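Side-chain contacts in binary enterotoxin of Clostridium perfringens component a (Clostridium perfringens, PDB 5WTZ), which transfers ADP-ribose from NAD+ to actin, acting as the enzymatic component of a clostridial binary enterotoxin: residues Ile246-Gly251 with Thr255-Tyr260; Ser280-Ala285 with Glu384-His389. All blocks are in the same frame, centred on the assembly; numbering follows the deposited sequence.

How the contacts relate
Both contacts are mostly buried, lie about 10 Å apart between centres in one ADP-ribosyltransferase unit, and reach the same NAD. Contact 1 is internal to helix 240-263, folding the two arms of its bend against each other; contact 2 ties the next helix, 272-286, to strand 384-387 and the turn after it. The two share an apolar seam, where Ile246 and Ile257 pack on Ile282, and Tyr249 on Leu386. Their polar chemistry differs: contact 1 uses neutral phenol and amide groups beside the diphosphate, whereas contact 2 combines a serine-aspartate bond, away from the ligand, with a glutamate that meets the nicotinamide ribose.

Contact 1: residues Ile246-Gly251 with Thr255-Tyr260; sequences INNYLG and TAINKY. With NAD (nicotinamide-adenine-dinucleotide), chain B.
In the NAD site of this ADP-ribosyltransferase, Tyr249 and Asn258 meet across the bend of helix 240-263. The short axes of 246-251 and 255-260 stand 95° apart and approach to 9.5 Å, so the side chains bridge an inner corner. With its CG anti to the backbone N, Tyr249 carries its ring out across this corner, and its OH reaches Asn258. There Asn258 ND2 donates to Tyr249 OH over 3.0 Å with an N-H...O angle of 150°, the hydroxyl sitting somewhat out of the amide plane. Ring and amide are turned nearly perpendicular. The same ND2 gives a straighter bond (171°) to NAD O1A, 3.0 Å away on the adenosine-side phosphate; both bonds of this one nitrogen fix the amide's rotation, and a weak bond from Phe340 N to OD1 adds to the hold. Helix 240-263 thus lines one wall of the cofactor cleft, and its wider, pi-type turn at 249-251 lies where the chain meets the nicotinamide ribose. NAD O3D donates to Leu250 O at 2.8 Å, while Leu250 CD2 lies 3.5 Å from NAD O2D. Ile257 CD1 comes to the edge of the tyrosine ring, near its plane, 4.0 Å from Tyr249 CD2, and Asn248 OD1 comes to 4.2 Å from the same Ile257 CD1. Tyr249 OH is also hydrogen-bonded to Ser342 OG, which anchors the phenol to strand 341-344.

Contact 2: residues Ser280-Ala285 with Glu384-His389; sequences SNISSA and EVLIDH. With NAD (nicotinamide-adenine-dinucleotide), chain B.
Ser283, on helix 272-286, plugs into the turn that follows strand 384-387, the central strand of the small antiparallel sheet beside the NAD site of this ADP-ribosyltransferase. Its CB points at the turn and rests 3.3 Å from Asp388 OD1, while also lying in the plane of the His389 ring, at its edge, 3.8 Å from His389 NE2. One bond further, OG is anti to the backbone N (chi1 -180°), which aims it at the carboxylate: Ser283 OG donates over 2.7 Å to Asp388 OD1, which accepts with its syn lone pair, the one on the side of OD2. OD1 takes a second, weak bond from His389 N, and OD2 forms a salt bridge with Lys287, so both oxygens of this buried carboxylate are engaged and the group is tied to helix and turn alike. His389 itself meets Phe340 edge-to-face.

One residue earlier on the helix, Ile282 CG2 touches Leu386 CD2 at 4.1 Å, the two side chains crossing at about a right angle. At the other end of the strand is Glu384, the second glutamate of what the sequence suggests is the Glu-X-Glu signature of this family. Its chain is extended, and its carboxylate meets the nicotinamide ribose: Glu384 CD comes to 3.4 Å from NAD C6N, obliquely to the plane of the nicotinamide ring. Glu384 OE1 accepts a bond from NAD O2D at 2.5 Å, so short that its exact length is doubtful, and Glu384 OE2 is hydrogen-bonded to Ser342 OG.

Contact 1: residues Ile246-Gly251 with Thr255-Tyr260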
ATOM      1  N   ILE A 246      24.566  14.258   9.066  1.00 21.60           N
ATOM      2  CA  ILE A 246      23.319  13.497   9.192  1.00 22.99           C
ATOM      3  C   ILE A 246      22.580  13.928  10.455  1.00 22.81           C
ATOM      4  O   ILE A 246      21.392  14.225  10.417  1.00 20.10           O
ATOM      5  CB  ILE A 246      23.580  11.969   9.239  1.00 19.96           C
ATOM      6  CG1 ILE A 246      23.903  11.428   7.839  1.00 20.71           C
ATOM      7  CG2 ILE A 246      22.378  11.227   9.809  1.00 20.85           C
ATOM      8  CD1 ILE A 246      22.688  11.325   6.915  1.00 26.05           C
ATOM      9  N   ASN A 247      23.297  13.962  11.576  1.00 20.33           N
ATOM     10  CA  ASN A 247      22.733  14.416  12.847  1.00 21.02           C
ATOM     11  C   ASN A 247      22.255  15.864  12.786  1.00 22.86           C
ATOM     12  O   ASN A 247      21.168  16.181  13.298  1.00 23.48           O
ATOM     13  CB  ASN A 247      23.755  14.251  13.977  1.00 24.41           C
ATOM     14  CG  ASN A 247      23.771  12.844  14.551  1.00 28.45           C
ATOM     15  OD1 ASN A 247      22.743  12.175  14.609  1.00 33.46           O
ATOM     16  ND2 ASN A 247      24.939  12.398  14.994  1.00 29.70           N
ATOM     17  N   ASN A 248      23.036  16.733  12.146  1.00 21.18           N
ATOM     18  CA  ASN A 248      22.602  18.112  11.917  1.00 21.16           C
ATOM     19  C   ASN A 248      21.283  18.166  11.119  1.00 19.84           C
ATOM     20  O   ASN A 248      20.356  18.884  11.493  1.00 20.64           O
ATOM     21  CB  ASN A 248      23.691  18.905  11.180  1.00 25.50           C
ATOM     22  CG  ASN A 248      23.258  20.325  10.831  1.00 37.43           C
ATOM     23  OD1 ASN A 248      22.553  20.551   9.846  1.00 37.24           O
ATOM     24  ND2 ASN A 248      23.687  21.291  11.635  1.00 36.62           N
ATOM     25  N   TYR A 249      21.209  17.411  10.031  1.00 22.99           N
ATOM     26  CA  TYR A 249      19.993  17.361   9.210  1.00 19.03           C
ATOM     27  C   TYR A 249      18.810  16.920  10.057  1.00 23.04           C
ATOM     28  O   TYR A 249      17.755  17.578  10.089  1.00 21.26           O
ATOM     29  CB  TYR A 249      20.180  16.417   8.014  1.00 17.92           C
ATOM     30  CG  TYR A 249      18.915  16.157   7.200  1.00 17.96           C
ATOM     31  CD1 TYR A 249      17.963  15.218   7.617  1.00 17.31           C
ATOM     32  CD2 TYR A 249      18.682  16.840   6.011  1.00 18.52           C
ATOM     33  CE1 TYR A 249      16.805  14.970   6.869  1.00 15.42           C
ATOM     34  CE2 TYR A 249      17.530  16.585   5.243  1.00 17.99           C
ATOM     35  CZ  TYR A 249      16.602  15.654   5.687  1.00 19.49           C
ATOM     36  OH  TYR A 249      15.454  15.407   4.958  1.00 17.54           O
ATOM     37  N   LEU A 250      18.994  15.814  10.771  1.00 20.99           N
ATOM     38  CA  LEU A 250      17.894  15.186  11.477  1.00 20.84           C
ATOM     39  C   LEU A 250      17.397  16.057  12.625  1.00 25.71           C
ATOM     40  O   LEU A 250      16.205  16.059  12.931  1.00 24.24           O
ATOM     41  CB  LEU A 250      18.311  13.807  11.992  1.00 20.59           C
ATOM     42  CG  LEU A 250      18.535  12.728  10.928  1.00 19.87           C
ATOM     43  CD1 LEU A 250      19.145  11.503  11.598  1.00 23.71           C
ATOM     44  CD2 LEU A 250      17.235  12.386  10.182  1.00 17.83           C
ATOM     45  N   GLY A 251      18.301  16.810  13.238  1.00 21.20           N
ATOM     46  CA  GLY A 251      17.960  17.636  14.379  1.00 27.18           C
ATOM     47  C   GLY A 251      17.366  18.986  14.021  1.00 24.62           C
ATOM     48  O   GLY A 251      17.122  19.807  14.904  1.00 25.74           O
ATOM     49  N   THR A 255      15.651  21.779   7.311  1.00 26.67           N
ATOM     50  CA  THR A 255      14.866  22.918   6.833  1.00 24.25           C
ATOM     51  C   THR A 255      15.670  23.766   5.847  1.00 25.29           C
ATOM     52  O   THR A 255      15.207  24.050   4.747  1.00 24.47           O
ATOM     53  CB  THR A 255      14.399  23.799   7.994  1.00 27.20           C
ATOM     54  OG1 THR A 255      13.498  23.051   8.813  1.00 23.79           O
ATOM     55  CG2 THR A 255      13.692  25.047   7.480  1.00 30.58           C
ATOM     56  N   ALA A 256      16.885  24.131   6.227  1.00 25.27           N
ATOM     57  CA  ALA A 256      17.743  24.929   5.347  1.00 30.21           C
ATOM     58  C   ALA A 256      18.283  24.084   4.191  1.00 24.56           C
ATOM     59  O   ALA A 256      18.425  24.577   3.066  1.00 23.38           O
ATOM     60  CB  ALA A 256      18.888  25.544   6.128  1.00 29.74           C
ATOM     61  N   ILE A 257      18.592  22.818   4.475  1.00 21.21           N
ATOM     62  CA  ILE A 257      19.215  21.934   3.487  1.00 18.42           C
ATOM     63  C   ILE A 257      18.236  21.614   2.365  1.00 21.66           C
ATOM     64  O   ILE A 257      18.565  21.777   1.185  1.00 22.20           O
ATOM     65  CB  ILE A 257      19.722  20.631   4.140  1.00 17.47           C
ATOM     66  CG1 ILE A 257      20.994  20.912   4.946  1.00 25.52           C
ATOM     67  CG2 ILE A 257      19.990  19.536   3.086  1.00 17.52           C
ATOM     68  CD1 ILE A 257      21.381  19.775   5.867  1.00 26.99           C
ATOM     69  N   ASN A 258      17.028  21.195   2.723  1.00 16.41           N
ATOM     70  CA  ASN A 258      16.056  20.840   1.695  1.00 18.63           C
ATOM     71  C   ASN A 258      15.555  22.100   0.969  1.00 23.95           C
ATOM     72  O   ASN A 258      15.314  22.056  -0.228  1.00 20.98           O
ATOM     73  CB  ASN A 258      14.909  20.003   2.292  1.00 16.75           C
ATOM     74  CG  ASN A 258      15.322  18.539   2.527  1.00 19.65           C
ATOM     75  OD1 ASN A 258      16.243  18.022   1.880  1.00 20.00           O
ATOM     76  ND2 ASN A 258      14.633  17.864   3.440  1.00 19.09           N
ATOM     77  N   LYS A 259      15.462  23.228   1.669  1.00 19.80           N
ATOM     78  CA  LYS A 259      15.153  24.505   1.007  1.00 21.20           C
ATOM     79  C   LYS A 259      16.171  24.855  -0.086  1.00 23.21           C
ATOM     80  O   LYS A 259      15.805  25.290  -1.179  1.00 28.38           O
ATOM     81  CB  LYS A 259      15.094  25.650   2.014  1.00 27.61           C
ATOM     82  CG  LYS A 259      13.730  25.913   2.642  1.00 31.00           C
ATOM     83  CD  LYS A 259      13.847  27.081   3.634  1.00 30.89           C
ATOM     84  CE  LYS A 259      12.536  27.407   4.341  1.00 31.54           C
ATOM     85  NZ  LYS A 259      12.646  28.731   5.037  1.00 36.28           N
ATOM     86  N   TYR A 260      17.449  24.678   0.219  1.00 23.17           N
ATOM     87  CA  TYR A 260      18.500  24.979  -0.734  1.00 27.36           C
ATOM     88  C   TYR A 260      18.454  24.034  -1.929  1.00 30.04           C
ATOM     89  O   TYR A 260      18.610  24.453  -3.075  1.00 24.53           O
ATOM     90  CB  TYR A 260      19.864  24.894  -0.070  1.00 27.77           C
ATOM     91  CG  TYR A 260      20.979  25.180  -1.035  1.00 30.03           C
ATOM     92  CD1 TYR A 260      21.276  26.483  -1.406  1.00 28.91           C
ATOM     93  CD2 TYR A 260      21.716  24.146  -1.603  1.00 34.44           C
ATOM     94  CE1 TYR A 260      22.293  26.753  -2.302  1.00 31.30           C
ATOM     95  CE2 TYR A 260      22.729  24.405  -2.503  1.00 35.88           C
ATOM     96  CZ  TYR A 260      23.013  25.711  -2.845  1.00 35.10           C
ATOM     97  OH  TYR A 260      24.018  25.979  -3.739  1.00 42.16           O
TER
HETATM   98  PA  NAD B 501      11.119  18.560   4.831  1.00 19.16           P
HETATM   99  O1A NAD B 501      12.377  19.386   4.704  1.00 18.97           O
HETATM  100  O2A NAD B 501      10.921  17.347   3.973  1.00 18.76           O
HETATM  101  O5B NAD B 501       9.826  19.497   4.605  1.00 18.14           O
HETATM  102  C5B NAD B 501       9.746  20.848   5.072  1.00 20.95           C
HETATM  103  C4B NAD B 501       8.764  21.617   4.209  1.00 17.88           C
HETATM  104  O4B NAD B 501       9.282  21.651   2.873  1.00 21.45           O
HETATM  105  C3B NAD B 501       7.396  20.942   4.156  1.00 21.90           C
HETATM  106  O3B NAD B 501       6.384  21.962   4.134  1.00 22.57           O
HETATM  107  C2B NAD B 501       7.431  20.189   2.832  1.00 15.18           C
HETATM  108  O2B NAD B 501       6.133  20.035   2.250  1.00 18.54           O
HETATM  109  C1B NAD B 501       8.351  21.046   1.970  1.00 18.54           C
HETATM  110  N9A NAD B 501       9.071  20.179   1.015  1.00 19.65           N
HETATM  111  C8A NAD B 501       9.861  19.131   1.313  1.00 15.96           C
HETATM  112  N7A NAD B 501      10.345  18.558   0.176  1.00 17.47           N
HETATM  113  C5A NAD B 501       9.834  19.241  -0.856  1.00 16.53           C
HETATM  114  C6A NAD B 501       9.929  19.172  -2.328  1.00 22.03           C
HETATM  115  N6A NAD B 501      10.684  18.220  -2.919  1.00 18.37           N
HETATM  116  N1A NAD B 501       9.221  20.073  -3.053  1.00 21.59           N
HETATM  117  C2A NAD B 501       8.474  21.026  -2.470  1.00 21.49           C
HETATM  118  N3A NAD B 501       8.355  21.155  -1.134  1.00 21.48           N
HETATM  119  C4A NAD B 501       8.992  20.297  -0.302  1.00 19.40           C
HETATM  120  O3  NAD B 501      11.031  18.106   6.367  1.00 14.62           O
HETATM  121  PN  NAD B 501       9.778  17.516   7.184  1.00 19.54           P
HETATM  122  O1N NAD B 501       9.438  16.162   6.600  1.00 19.82           O
HETATM  123  O2N NAD B 501       8.734  18.601   7.303  1.00 23.28           O
HETATM  124  O5D NAD B 501      10.479  17.347   8.621  1.00 23.26           O
HETATM  125  C5D NAD B 501      11.687  16.605   8.787  1.00 20.76           C
HETATM  126  C4D NAD B 501      11.891  16.319  10.264  1.00 18.89           C
HETATM  127  O4D NAD B 501      10.975  15.306  10.681  1.00 16.47           O
HETATM  128  C3D NAD B 501      13.268  15.729  10.498  1.00 22.65           C
HETATM  129  O3D NAD B 501      13.614  15.968  11.874  1.00 21.40           O
HETATM  130  C2D NAD B 501      13.050  14.248  10.275  1.00 17.38           C
HETATM  131  O2D NAD B 501      13.993  13.459  11.009  1.00 18.19           O
HETATM  132  C1D NAD B 501      11.606  14.032  10.734  1.00 17.97           C
HETATM  133  N1N NAD B 501      10.849  13.080   9.895  1.00 21.27           N
HETATM  134  C2N NAD B 501       9.767  13.479   9.196  1.00 20.74           C
HETATM  135  C3N NAD B 501       9.057  12.567   8.406  1.00 18.30           C
HETATM  136  C7N NAD B 501       7.843  12.979   7.620  1.00 16.65           C
HETATM  137  O7N NAD B 501       7.680  14.142   7.230  1.00 20.03           O
HETATM  138  N7N NAD B 501       6.947  12.030   7.403  1.00 15.46           N
HETATM  139  C4N NAD B 501       9.444  11.233   8.343  1.00 16.78           C
HETATM  140  C5N NAD B 501      10.560  10.849   9.070  1.00 25.33           C
HETATM  141  C6N NAD B 501      11.241  11.798   9.837  1.00 25.23           C

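Contact 2: residues Ser280-Ala285 with Glu384-His389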
ATOM      1  N   SER A 280      26.805  17.326   0.444  1.00 26.90           N
ATOM      2  CA  SER A 280      27.832  16.367   0.030  1.00 30.42           C
ATOM      3  C   SER A 280      27.994  15.225   1.030  1.00 27.89           C
ATOM      4  O   SER A 280      27.980  14.051   0.650  1.00 24.81           O
ATOM      5  CB  SER A 280      29.179  17.073  -0.163  1.00 41.80           C
ATOM      6  OG  SER A 280      29.253  17.673  -1.441  1.00 47.05           O
ATOM      7  N   ASN A 281      28.131  15.572   2.309  1.00 28.09           N
ATOM      8  CA  ASN A 281      28.382  14.576   3.344  1.00 19.32           C
ATOM      9  C   ASN A 281      27.174  13.665   3.576  1.00 25.19           C
ATOM     10  O   ASN A 281      27.319  12.439   3.657  1.00 21.17           O
ATOM     11  CB  ASN A 281      28.817  15.277   4.646  1.00 20.43           C
ATOM     12  CG  ASN A 281      30.203  15.883   4.536  1.00 30.97           C
ATOM     13  OD1 ASN A 281      31.012  15.445   3.718  1.00 28.41           O
ATOM     14  ND2 ASN A 281      30.495  16.882   5.367  1.00 24.40           N
ATOM     15  N   ILE A 282      25.980  14.247   3.664  1.00 25.24           N
ATOM     16  CA  ILE A 282      24.770  13.445   3.802  1.00 19.19           C
ATOM     17  C   ILE A 282      24.602  12.520   2.585  1.00 18.50           C
ATOM     18  O   ILE A 282      24.333  11.337   2.746  1.00 16.78           O
ATOM     19  CB  ILE A 282      23.502  14.337   3.985  1.00 15.14           C
ATOM     20  CG1 ILE A 282      23.653  15.221   5.230  1.00 19.60           C
ATOM     21  CG2 ILE A 282      22.217  13.472   4.040  1.00 15.43           C
ATOM     22  CD1 ILE A 282      22.765  16.454   5.228  1.00 19.63           C
ATOM     23  N   SER A 283      24.776  13.047   1.371  1.00 19.37           N
ATOM     24  CA  SER A 283      24.526  12.247   0.166  1.00 22.80           C
ATOM     25  C   SER A 283      25.551  11.109   0.044  1.00 18.97           C
ATOM     26  O   SER A 283      25.175   9.985  -0.284  1.00 20.44           O
ATOM     27  CB  SER A 283      24.548  13.133  -1.092  1.00 22.75           C
ATOM     28  OG  SER A 283      24.300  12.399  -2.287  1.00 21.47           O
ATOM     29  N   SER A 284      26.822  11.385   0.329  1.00 19.47           N
ATOM     30  CA  SER A 284      27.835  10.318   0.298  1.00 20.38           C
ATOM     31  C   SER A 284      27.494   9.255   1.358  1.00 18.06           C
ATOM     32  O   SER A 284      27.625   8.061   1.110  1.00 20.53           O
ATOM     33  CB  SER A 284      29.259  10.870   0.499  1.00 21.90           C
ATOM     34  OG  SER A 284      29.490  11.230   1.848  1.00 32.10           O
ATOM     35  N   ALA A 285      27.012   9.684   2.515  1.00 19.04           N
ATOM     36  CA  ALA A 285      26.607   8.738   3.554  1.00 21.55           C
ATOM     37  C   ALA A 285      25.493   7.805   3.075  1.00 23.06           C
ATOM     38  O   ALA A 285      25.502   6.593   3.340  1.00 18.87           O
ATOM     39  CB  ALA A 285      26.151   9.489   4.797  1.00 21.75           C
ATOM     40  N   GLU A 384      13.214   6.276  10.997  1.00 19.52           N
ATOM     41  CA  GLU A 384      13.370   6.997   9.750  1.00 16.75           C
ATOM     42  C   GLU A 384      14.284   6.300   8.747  1.00 18.78           C
ATOM     43  O   GLU A 384      15.389   5.827   9.086  1.00 15.18           O
ATOM     44  CB  GLU A 384      13.908   8.412  10.010  1.00 18.50           C
ATOM     45  CG  GLU A 384      14.165   9.193   8.728  1.00 18.56           C
ATOM     46  CD  GLU A 384      14.326  10.702   8.957  1.00 19.00           C
ATOM     47  OE1 GLU A 384      14.274  11.159  10.115  1.00 21.36           O
ATOM     48  OE2 GLU A 384      14.481  11.426   7.952  1.00 21.81           O
ATOM     49  N   VAL A 385      13.814   6.244   7.509  1.00 17.78           N
ATOM     50  CA  VAL A 385      14.675   5.958   6.375  1.00 18.38           C
ATOM     51  C   VAL A 385      14.835   7.246   5.589  1.00 20.57           C
ATOM     52  O   VAL A 385      13.854   7.828   5.125  1.00 16.66           O
ATOM     53  CB  VAL A 385      14.123   4.827   5.492  1.00 13.34           C
ATOM     54  CG1 VAL A 385      14.829   4.802   4.128  1.00 12.69           C
ATOM     55  CG2 VAL A 385      14.270   3.475   6.209  1.00 13.26           C
ATOM     56  N   LEU A 386      16.080   7.704   5.484  1.00 14.53           N
ATOM     57  CA  LEU A 386      16.403   8.926   4.757  1.00 14.11           C
ATOM     58  C   LEU A 386      16.893   8.576   3.358  1.00 18.16           C
ATOM     59  O   LEU A 386      17.841   7.812   3.196  1.00 17.29           O
ATOM     60  CB  LEU A 386      17.454   9.736   5.517  1.00 18.87           C
ATOM     61  CG  LEU A 386      17.879  11.098   4.953  1.00 19.10           C
ATOM     62  CD1 LEU A 386      16.666  12.018   4.897  1.00 19.63           C
ATOM     63  CD2 LEU A 386      18.986  11.719   5.804  1.00 19.28           C
ATOM     64  N   ILE A 387      16.255   9.148   2.343  1.00 14.39           N
ATOM     65  CA  ILE A 387      16.539   8.802   0.952  1.00 13.12           C
ATOM     66  C   ILE A 387      17.378   9.905   0.310  1.00 14.19           C
ATOM     67  O   ILE A 387      17.139  11.090   0.585  1.00 19.09           O
ATOM     68  CB  ILE A 387      15.197   8.580   0.170  1.00 14.84           C
ATOM     69  CG1 ILE A 387      14.407   7.440   0.823  1.00 13.55           C
ATOM     70  CG2 ILE A 387      15.433   8.312  -1.310  1.00 18.00           C
ATOM     71  CD1 ILE A 387      12.974   7.245   0.289  1.00 11.63           C
ATOM     72  N   ASP A 388      18.356   9.516  -0.519  1.00 14.56           N
ATOM     73  CA  ASP A 388      19.244  10.449  -1.207  1.00 18.98           C
ATOM     74  C   ASP A 388      18.461  11.419  -2.097  1.00 16.18           C
ATOM     75  O   ASP A 388      17.363  11.114  -2.570  1.00 18.23           O
ATOM     76  CB  ASP A 388      20.296   9.672  -2.030  1.00 18.15           C
ATOM     77  CG  ASP A 388      21.561  10.492  -2.320  1.00 15.86           C
ATOM     78  OD1 ASP A 388      21.754  11.592  -1.734  1.00 20.24           O
ATOM     79  OD2 ASP A 388      22.387  10.036  -3.150  1.00 16.85           O
ATOM     80  N   HIS A 389      19.019  12.605  -2.304  1.00 20.02           N
ATOM     81  CA  HIS A 389      18.368  13.567  -3.186  1.00 24.32           C
ATOM     82  C   HIS A 389      18.415  13.098  -4.645  1.00 24.72           C
ATOM     83  O   HIS A 389      19.281  12.305  -5.025  1.00 20.37           O
ATOM     84  CB  HIS A 389      19.023  14.940  -3.043  1.00 20.26           C
ATOM     85  CG  HIS A 389      20.440  14.990  -3.518  1.00 20.24           C
ATOM     86  ND1 HIS A 389      20.812  15.615  -4.686  1.00 31.09           N
ATOM     87  CD2 HIS A 389      21.578  14.497  -2.973  1.00 26.12           C
ATOM     88  CE1 HIS A 389      22.122  15.509  -4.843  1.00 33.00           C
ATOM     89  NE2 HIS A 389      22.609  14.837  -3.819  1.00 25.61           N
TER
HETATM   90  PA  NAD B 501      11.119  18.560   4.831  1.00 19.16           P
HETATM   91  O1A NAD B 501      12.377  19.386   4.704  1.00 18.97           O
HETATM   92  O2A NAD B 501      10.921  17.347   3.973  1.00 18.76           O
HETATM   93  O5B NAD B 501       9.826  19.497   4.605  1.00 18.14           O
HETATM   94  C5B NAD B 501       9.746  20.848   5.072  1.00 20.95           C
HETATM   95  C4B NAD B 501       8.764  21.617   4.209  1.00 17.88           C
HETATM   96  O4B NAD B 501       9.282  21.651   2.873  1.00 21.45           O
HETATM   97  C3B NAD B 501       7.396  20.942   4.156  1.00 21.90           C
HETATM   98  O3B NAD B 501       6.384  21.962   4.134  1.00 22.57           O
HETATM   99  C2B NAD B 501       7.431  20.189   2.832  1.00 15.18           C
HETATM  100  O2B NAD B 501       6.133  20.035   2.250  1.00 18.54           O
HETATM  101  C1B NAD B 501       8.351  21.046   1.970  1.00 18.54           C
HETATM  102  N9A NAD B 501       9.071  20.179   1.015  1.00 19.65           N
HETATM  103  C8A NAD B 501       9.861  19.131   1.313  1.00 15.96           C
HETATM  104  N7A NAD B 501      10.345  18.558   0.176  1.00 17.47           N
HETATM  105  C5A NAD B 501       9.834  19.241  -0.856  1.00 16.53           C
HETATM  106  C6A NAD B 501       9.929  19.172  -2.328  1.00 22.03           C
HETATM  107  N6A NAD B 501      10.684  18.220  -2.919  1.00 18.37           N
HETATM  108  N1A NAD B 501       9.221  20.073  -3.053  1.00 21.59           N
HETATM  109  C2A NAD B 501       8.474  21.026  -2.470  1.00 21.49           C
HETATM  110  N3A NAD B 501       8.355  21.155  -1.134  1.00 21.48           N
HETATM  111  C4A NAD B 501       8.992  20.297  -0.302  1.00 19.40           C
HETATM  112  O3  NAD B 501      11.031  18.106   6.367  1.00 14.62           O
HETATM  113  PN  NAD B 501       9.778  17.516   7.184  1.00 19.54           P
HETATM  114  O1N NAD B 501       9.438  16.162   6.600  1.00 19.82           O
HETATM  115  O2N NAD B 501       8.734  18.601   7.303  1.00 23.28           O
HETATM  116  O5D NAD B 501      10.479  17.347   8.621  1.00 23.26           O
HETATM  117  C5D NAD B 501      11.687  16.605   8.787  1.00 20.76           C
HETATM  118  C4D NAD B 501      11.891  16.319  10.264  1.00 18.89           C
HETATM  119  O4D NAD B 501      10.975  15.306  10.681  1.00 16.47           O
HETATM  120  C3D NAD B 501      13.268  15.729  10.498  1.00 22.65           C
HETATM  121  O3D NAD B 501      13.614  15.968  11.874  1.00 21.40           O
HETATM  122  C2D NAD B 501      13.050  14.248  10.275  1.00 17.38           C
HETATM  123  O2D NAD B 501      13.993  13.459  11.009  1.00 18.19           O
HETATM  124  C1D NAD B 501      11.606  14.032  10.734  1.00 17.97           C
HETATM  125  N1N NAD B 501      10.849  13.080   9.895  1.00 21.27           N
HETATM  126  C2N NAD B 501       9.767  13.479   9.196  1.00 20.74           C
HETATM  127  C3N NAD B 501       9.057  12.567   8.406  1.00 18.30           C
HETATM  128  C7N NAD B 501       7.843  12.979   7.620  1.00 16.65           C
HETATM  129  O7N NAD B 501       7.680  14.142   7.230  1.00 20.03           O
HETATM  130  N7N NAD B 501       6.947  12.030   7.403  1.00 15.46           N
HETATM  131  C4N NAD B 501       9.444  11.233   8.343  1.00 16.78           C
HETATM  132  C5N NAD B 501      10.560  10.849   9.070  1.00 25.33           C
HETATM  133  C6N NAD B 501      11.241  11.798   9.837  1.00 25.23           C